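Local coordinates for protein type-2Ba cytolytic delta-endotoxin (Bacillus thuringiensis serovar israelensis, PDB 2RCI) that probably kills the larvae of dipteran insects by forming pores in the membrane of midgut epithelial cells, at residues A[127-141]-A[152-166]. Residues are numbered along the deposited sequence; the frame is centred on the assembly and turned at random.
Sequences LSATQTSYFYKILFS and AILPIAFEITVDVQK
Tyr-134 and Ile-160 face each other as a hydrogen-bonded pair in the long antiparallel beta hairpin of strands 132-142 and 150-162, part of the sheet that Cyt toxins hold between two layers of helices. With CG between its backbone N and carbonyl carbon (chi1 62°), the tyrosine leans its ring over the neighbouring strand. Ile-160 CB then sits over one ring face, 4.0 Å from the centroid in a CH-pi contact, while its CD1 reaches Tyr-134 CE1 at 3.5 Å. The phenol OH is hydrogen-bonded to the carbonyl of Thr-109, in helix 96-110, which also touches Ile-160 and Ile-138.

Further along this face the contacts run diagonally. Ile-138 CD1 meets the edge of the Phe-158 ring, 4.0 Å from CE2 of Phe-158. Ile-156 CD1 lies at the edge of the Phe-140 ring and in its plane, 3.5 Å from CE2 of Phe-140, while CG2 of Ile-138, two residues back on the same strand as the phenyl, lies over one face.

On the reverse face Phe-135 and Glu-159 extend side by side, ring and carboxylate planes 60° apart; the phenyl touches the aliphatic CG, and the carboxylate accepts a hydrogen bond from Asn-41. Leu-139 CD2 packs against Ile-153 CG2, and both residues touch helix 21-31.

At the end of the paired region the hydroxyl of the buried Thr-132 ties the two segments together: Thr-132 OG1 donates to Val-164 O at 2.7 Å, in the carbonyl plane, and accepts from a water whose oxygen lies 2.8 Å from the backbone N of Lys-166, which donates to it.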
loop_
_atom_site.group_PDB
_atom_site.type_symbol
_atom_site.label_atom_id
_atom_site.label_comp_id
_atom_site.label_asym_id
_atom_site.label_seq_id
_atom_site.Cartn_x
_atom_site.Cartn_y
_atom_site.Cartn_z
ATOM N N LEU A 127 -17.476 12.964 0.868
ATOM C CA LEU A 127 -17.796 13.038 -0.554
ATOM C C LEU A 127 -18.558 14.326 -0.841
ATOM O O LEU A 127 -19.653 14.284 -1.395
ATOM C CB LEU A 127 -18.609 11.810 -0.984
ATOM C CG LEU A 127 -18.012 10.411 -0.781
ATOM C CD1 LEU A 127 -19.054 9.351 -1.027
ATOM C CD2 LEU A 127 -16.809 10.201 -1.723
ATOM N N SER A 128 -17.965 15.461 -0.472
ATOM C CA SER A 128 -18.652 16.749 -0.549
ATOM C C SER A 128 -18.526 17.358 -1.940
ATOM O O SER A 128 -17.885 16.786 -2.826
ATOM C CB SER A 128 -18.101 17.716 0.509
ATOM O OG SER A 128 -16.898 18.314 0.062
ATOM N N ALA A 129 -19.120 18.535 -2.137
ATOM C CA ALA A 129 -18.976 19.222 -3.426
ATOM C C ALA A 129 -17.534 19.677 -3.699
ATOM O O ALA A 129 -17.134 19.842 -4.870
ATOM C CB ALA A 129 -19.949 20.419 -3.521
ATOM N N THR A 130 -16.755 19.877 -2.633
ATOM C CA THR A 130 -15.450 20.517 -2.759
ATOM C C THR A 130 -14.266 19.577 -2.468
ATOM O O THR A 130 -13.097 19.913 -2.768
ATOM C CB THR A 130 -15.328 21.754 -1.839
ATOM O OG1 THR A 130 -15.570 21.377 -0.474
ATOM C CG2 THR A 130 -16.294 22.876 -2.285
ATOM N N GLN A 131 -14.574 18.406 -1.913
ATOM C CA GLN A 131 -13.528 17.481 -1.464
ATOM C C GLN A 131 -13.960 16.012 -1.449
ATOM O O GLN A 131 -15.116 15.680 -1.156
ATOM C CB GLN A 131 -13.086 17.907 -0.066
ATOM C CG GLN A 131 -12.183 16.946 0.660
ATOM C CD GLN A 131 -11.987 17.355 2.110
ATOM O OE1 GLN A 131 -12.528 16.719 3.035
ATOM N NE2 GLN A 131 -11.228 18.421 2.316
ATOM N N THR A 132 -13.004 15.140 -1.741
ATOM C CA THR A 132 -13.193 13.702 -1.604
ATOM C C THR A 132 -12.109 13.158 -0.679
ATOM O O THR A 132 -10.940 13.526 -0.785
ATOM C CB THR A 132 -13.140 12.989 -2.982
ATOM O OG1 THR A 132 -14.169 13.505 -3.844
ATOM C CG2 THR A 132 -13.312 11.460 -2.820
ATOM N N SER A 133 -12.495 12.309 0.263
ATOM C CA SER A 133 -11.479 11.596 1.029
ATOM C C SER A 133 -11.746 10.096 1.009
ATOM O O SER A 133 -12.906 9.636 0.926
ATOM C CB SER A 133 -11.324 12.155 2.454
ATOM O OG SER A 133 -12.464 11.888 3.261
ATOM N N TYR A 134 -10.665 9.323 1.036
ATOM C CA TYR A 134 -10.796 7.875 1.045
ATOM C C TYR A 134 -9.594 7.180 1.677
ATOM O O TYR A 134 -8.550 7.805 1.832
ATOM C CB TYR A 134 -11.027 7.357 -0.361
ATOM C CG TYR A 134 -9.938 7.589 -1.403
ATOM C CD1 TYR A 134 -9.083 6.524 -1.811
ATOM C CD2 TYR A 134 -9.833 8.803 -2.052
ATOM C CE1 TYR A 134 -8.116 6.724 -2.829
ATOM C CE2 TYR A 134 -8.894 9.007 -3.082
ATOM C CZ TYR A 134 -8.036 7.972 -3.446
ATOM O OH TYR A 134 -7.125 8.180 -4.452
ATOM N N PHE A 135 -9.780 5.921 2.068
ATOM C CA PHE A 135 -8.659 5.046 2.456
ATOM C C PHE A 135 -8.370 4.105 1.282
ATOM O O PHE A 135 -9.287 3.689 0.587
ATOM C CB PHE A 135 -9.036 4.161 3.647
ATOM C CG PHE A 135 -9.382 4.920 4.905
ATOM C CD1 PHE A 135 -8.722 6.091 5.245
ATOM C CD2 PHE A 135 -10.330 4.391 5.796
ATOM C CE1 PHE A 135 -9.041 6.779 6.423
ATOM C CE2 PHE A 135 -10.657 5.053 6.963
ATOM C CZ PHE A 135 -10.002 6.242 7.293
ATOM N N TYR A 136 -7.103 3.739 1.101
ATOM C CA TYR A 136 -6.732 2.798 0.053
ATOM C C TYR A 136 -5.624 1.936 0.645
ATOM O O TYR A 136 -4.646 2.464 1.214
ATOM C CB TYR A 136 -6.208 3.536 -1.176
ATOM C CG TYR A 136 -6.166 2.653 -2.411
ATOM C CD1 TYR A 136 -7.167 2.715 -3.381
ATOM C CD2 TYR A 136 -5.125 1.735 -2.597
ATOM C CE1 TYR A 136 -7.135 1.876 -4.503
ATOM C CE2 TYR A 136 -5.074 0.914 -3.704
ATOM C CZ TYR A 136 -6.077 0.988 -4.660
ATOM O OH TYR A 136 -6.014 0.159 -5.753
ATOM N N LYS A 137 -5.790 0.625 0.509
ATOM C CA LYS A 137 -4.883 -0.332 1.166
ATOM C C LYS A 137 -4.340 -1.346 0.198
ATOM O O LYS A 137 -5.089 -1.917 -0.600
ATOM C CB LYS A 137 -5.568 -1.055 2.317
ATOM C CG LYS A 137 -5.927 -0.104 3.471
ATOM C CD LYS A 137 -6.625 -0.847 4.617
ATOM C CE LYS A 137 -8.050 -1.385 4.265
ATOM N NZ LYS A 137 -8.951 -0.484 3.491
ATOM N N ILE A 138 -3.026 -1.551 0.287
ATOM C CA ILE A 138 -2.298 -2.454 -0.607
ATOM C C ILE A 138 -1.462 -3.383 0.276
ATOM O O ILE A 138 -0.995 -2.965 1.346
ATOM C CB ILE A 138 -1.315 -1.682 -1.496
ATOM C CG1 ILE A 138 -2.043 -0.628 -2.356
ATOM C CG2 ILE A 138 -0.527 -2.653 -2.398
ATOM C CD1 ILE A 138 -1.075 0.397 -3.006
ATOM N N LEU A 139 -1.288 -4.630 -0.140
ATOM C CA LEU A 139 -0.368 -5.530 0.594
ATOM C C LEU A 139 0.489 -6.296 -0.396
ATOM O O LEU A 139 -0.023 -7.127 -1.181
ATOM C CB LEU A 139 -1.111 -6.482 1.542
ATOM C CG LEU A 139 -0.261 -7.295 2.550
ATOM C CD1 LEU A 139 -1.061 -7.685 3.783
ATOM C CD2 LEU A 139 0.431 -8.514 1.907
ATOM N N PHE A 140 1.793 -6.021 -0.359
ATOM C CA PHE A 140 2.747 -6.751 -1.181
ATOM C C PHE A 140 3.388 -7.911 -0.433
ATOM O O PHE A 140 3.842 -7.735 0.719
ATOM C CB PHE A 140 3.913 -5.851 -1.617
ATOM C CG PHE A 140 3.514 -4.686 -2.458
ATOM C CD1 PHE A 140 3.339 -4.838 -3.833
ATOM C CD2 PHE A 140 3.370 -3.420 -1.886
ATOM C CE1 PHE A 140 2.953 -3.737 -4.640
ATOM C CE2 PHE A 140 3.007 -2.306 -2.675
ATOM C CZ PHE A 140 2.814 -2.468 -4.063
ATOM N N SER A 141 3.402 -9.085 -1.068
ATOM C CA SER A 141 4.255 -10.186 -0.623
ATOM C C SER A 141 5.375 -10.321 -1.649
ATOM O O SER A 141 5.129 -10.294 -2.854
ATOM C CB SER A 141 3.467 -11.489 -0.493
ATOM O OG SER A 141 2.409 -11.366 0.453
ATOM N N ALA A 152 9.451 -10.887 2.148
ATOM C CA ALA A 152 9.130 -9.575 2.688
ATOM C C ALA A 152 7.624 -9.319 2.492
ATOM O O ALA A 152 7.049 -9.611 1.437
ATOM C CB ALA A 152 9.977 -8.492 2.015
ATOM N N ILE A 153 7.002 -8.779 3.525
ATOM C CA ILE A 153 5.589 -8.421 3.511
ATOM C C ILE A 153 5.513 -6.917 3.790
ATOM O O ILE A 153 6.070 -6.410 4.789
ATOM C CB ILE A 153 4.820 -9.181 4.616
ATOM C CG1 ILE A 153 4.987 -10.706 4.475
ATOM C CG2 ILE A 153 3.343 -8.809 4.613
ATOM C CD1 ILE A 153 4.461 -11.314 3.144
ATOM N N LEU A 154 4.849 -6.203 2.890
ATOM C CA LEU A 154 4.744 -4.748 2.959
ATOM C C LEU A 154 3.265 -4.313 2.860
ATOM O O LEU A 154 2.741 -4.129 1.743
ATOM C CB LEU A 154 5.601 -4.126 1.838
ATOM C CG LEU A 154 5.575 -2.604 1.594
ATOM C CD1 LEU A 154 5.567 -1.774 2.874
ATOM C CD2 LEU A 154 6.813 -2.240 0.714
ATOM N N PRO A 155 2.571 -4.220 4.014
ATOM C CA PRO A 155 1.240 -3.610 4.062
ATOM C C PRO A 155 1.397 -2.108 3.934
ATOM O O PRO A 155 2.265 -1.525 4.593
ATOM C CB PRO A 155 0.742 -3.947 5.480
ATOM C CG PRO A 155 1.633 -5.050 5.945
ATOM C CD PRO A 155 2.953 -4.751 5.342
ATOM N N ILE A 156 0.585 -1.506 3.074
ATOM C CA ILE A 156 0.593 -0.044 2.907
ATOM C C ILE A 156 -0.830 0.475 2.987
ATOM O O ILE A 156 -1.690 -0.020 2.261
ATOM C CB ILE A 156 1.155 0.390 1.552
ATOM C CG1 ILE A 156 2.553 -0.165 1.302
ATOM C CG2 ILE A 156 1.120 1.949 1.434
ATOM C CD1 ILE A 156 3.061 0.069 -0.095
ATOM N N ALA A 157 -1.090 1.466 3.851
ATOM C CA ALA A 157 -2.390 2.167 3.838
ATOM C C ALA A 157 -2.231 3.658 3.554
ATOM O O ALA A 157 -1.344 4.313 4.122
ATOM C CB ALA A 157 -3.144 1.969 5.154
ATOM N N PHE A 158 -3.080 4.203 2.683
ATOM C CA PHE A 158 -3.083 5.646 2.489
ATOM C C PHE A 158 -4.401 6.251 2.986
ATOM O O PHE A 158 -5.451 5.643 2.842
ATOM C CB PHE A 158 -2.958 5.997 1.003
ATOM C CG PHE A 158 -1.703 5.487 0.361
ATOM C CD1 PHE A 158 -0.511 6.168 0.543
ATOM C CD2 PHE A 158 -1.725 4.327 -0.410
ATOM C CE1 PHE A 158 0.676 5.725 -0.079
ATOM C CE2 PHE A 158 -0.557 3.874 -1.037
ATOM C CZ PHE A 158 0.651 4.554 -0.835
ATOM N N GLU A 159 -4.318 7.439 3.572
ATOM C CA GLU A 159 -5.501 8.266 3.843
ATOM C C GLU A 159 -5.364 9.432 2.891
ATOM O O GLU A 159 -4.425 10.234 3.016
ATOM C CB GLU A 159 -5.476 8.801 5.284
ATOM C CG GLU A 159 -5.177 7.762 6.320
ATOM C CD GLU A 159 -5.409 8.270 7.758
ATOM O OE1 GLU A 159 -5.865 9.432 7.936
ATOM O OE2 GLU A 159 -5.155 7.487 8.683
ATOM N N ILE A 160 -6.280 9.509 1.931
ATOM C CA ILE A 160 -6.167 10.463 0.836
ATOM C C ILE A 160 -7.340 11.435 0.872
ATOM O O ILE A 160 -8.506 11.018 0.896
ATOM C CB ILE A 160 -6.093 9.766 -0.536
ATOM C CG1 ILE A 160 -4.870 8.829 -0.590
ATOM C CG2 ILE A 160 -6.021 10.827 -1.664
ATOM C CD1 ILE A 160 -4.976 7.705 -1.623
ATOM N N THR A 161 -7.001 12.715 0.882
ATOM C CA THR A 161 -7.982 13.804 0.767
ATOM C C THR A 161 -7.582 14.643 -0.442
ATOM O O THR A 161 -6.437 15.039 -0.576
ATOM C CB THR A 161 -7.980 14.675 2.013
ATOM O OG1 THR A 161 -8.343 13.870 3.153
ATOM C CG2 THR A 161 -8.992 15.838 1.835
ATOM N N VAL A 162 -8.530 14.917 -1.324
ATOM C CA VAL A 162 -8.212 15.665 -2.555
ATOM C C VAL A 162 -9.330 16.667 -2.861
ATOM O O VAL A 162 -10.506 16.365 -2.631
ATOM C CB VAL A 162 -7.952 14.679 -3.726
ATOM C CG1 VAL A 162 -9.106 13.699 -3.907
ATOM C CG2 VAL A 162 -7.610 15.410 -5.046
ATOM N N ASP A 163 -8.967 17.841 -3.370
ATOM C CA ASP A 163 -9.957 18.910 -3.615
ATOM C C ASP A 163 -10.735 18.738 -4.915
ATOM O O ASP A 163 -10.916 19.700 -5.681
ATOM C CB ASP A 163 -9.307 20.298 -3.519
ATOM C CG ASP A 163 -8.306 20.585 -4.660
ATOM O OD1 ASP A 163 -7.748 19.634 -5.252
ATOM O OD2 ASP A 163 -8.053 21.779 -4.940
ATOM N N VAL A 164 -11.213 17.520 -5.159
ATOM C CA VAL A 164 -11.897 17.167 -6.407
ATOM C C VAL A 164 -13.178 16.430 -6.045
ATOM O O VAL A 164 -13.139 15.524 -5.224
ATOM C CB VAL A 164 -11.023 16.238 -7.287
ATOM C CG1 VAL A 164 -11.768 15.798 -8.521
ATOM C CG2 VAL A 164 -9.727 16.949 -7.696
ATOM N N GLN A 165 -14.314 16.788 -6.641
ATOM C CA GLN A 165 -15.511 16.053 -6.264
ATOM C C GLN A 165 -15.513 14.642 -6.897
ATOM O O GLN A 165 -14.858 14.406 -7.940
ATOM C CB GLN A 165 -16.789 16.923 -6.326
ATOM C CG GLN A 165 -17.816 16.653 -7.329
ATOM C CD GLN A 165 -18.625 15.435 -7.020
ATOM O OE1 GLN A 165 -19.025 15.160 -5.869
ATOM N NE2 GLN A 165 -18.872 14.679 -8.048
ATOM N N LYS A 166 -16.115 13.689 -6.191
ATOM C CA LYS A 166 -15.958 12.257 -6.538
ATOM C C LYS A 166 -16.164 11.894 -8.012
ATOM O O LYS A 166 -15.382 11.121 -8.577
ATOM C CB LYS A 166 -16.891 11.402 -5.692
ATOM C CG LYS A 166 -16.540 9.903 -5.677
ATOM C CD LYS A 166 -17.769 9.073 -5.303
ATOM C CE LYS A 166 -17.409 7.647 -4.923
ATOM N NZ LYS A 166 -18.632 6.759 -4.977
HETATM O O HOH W 1 -16.805 14.327 -3.527
#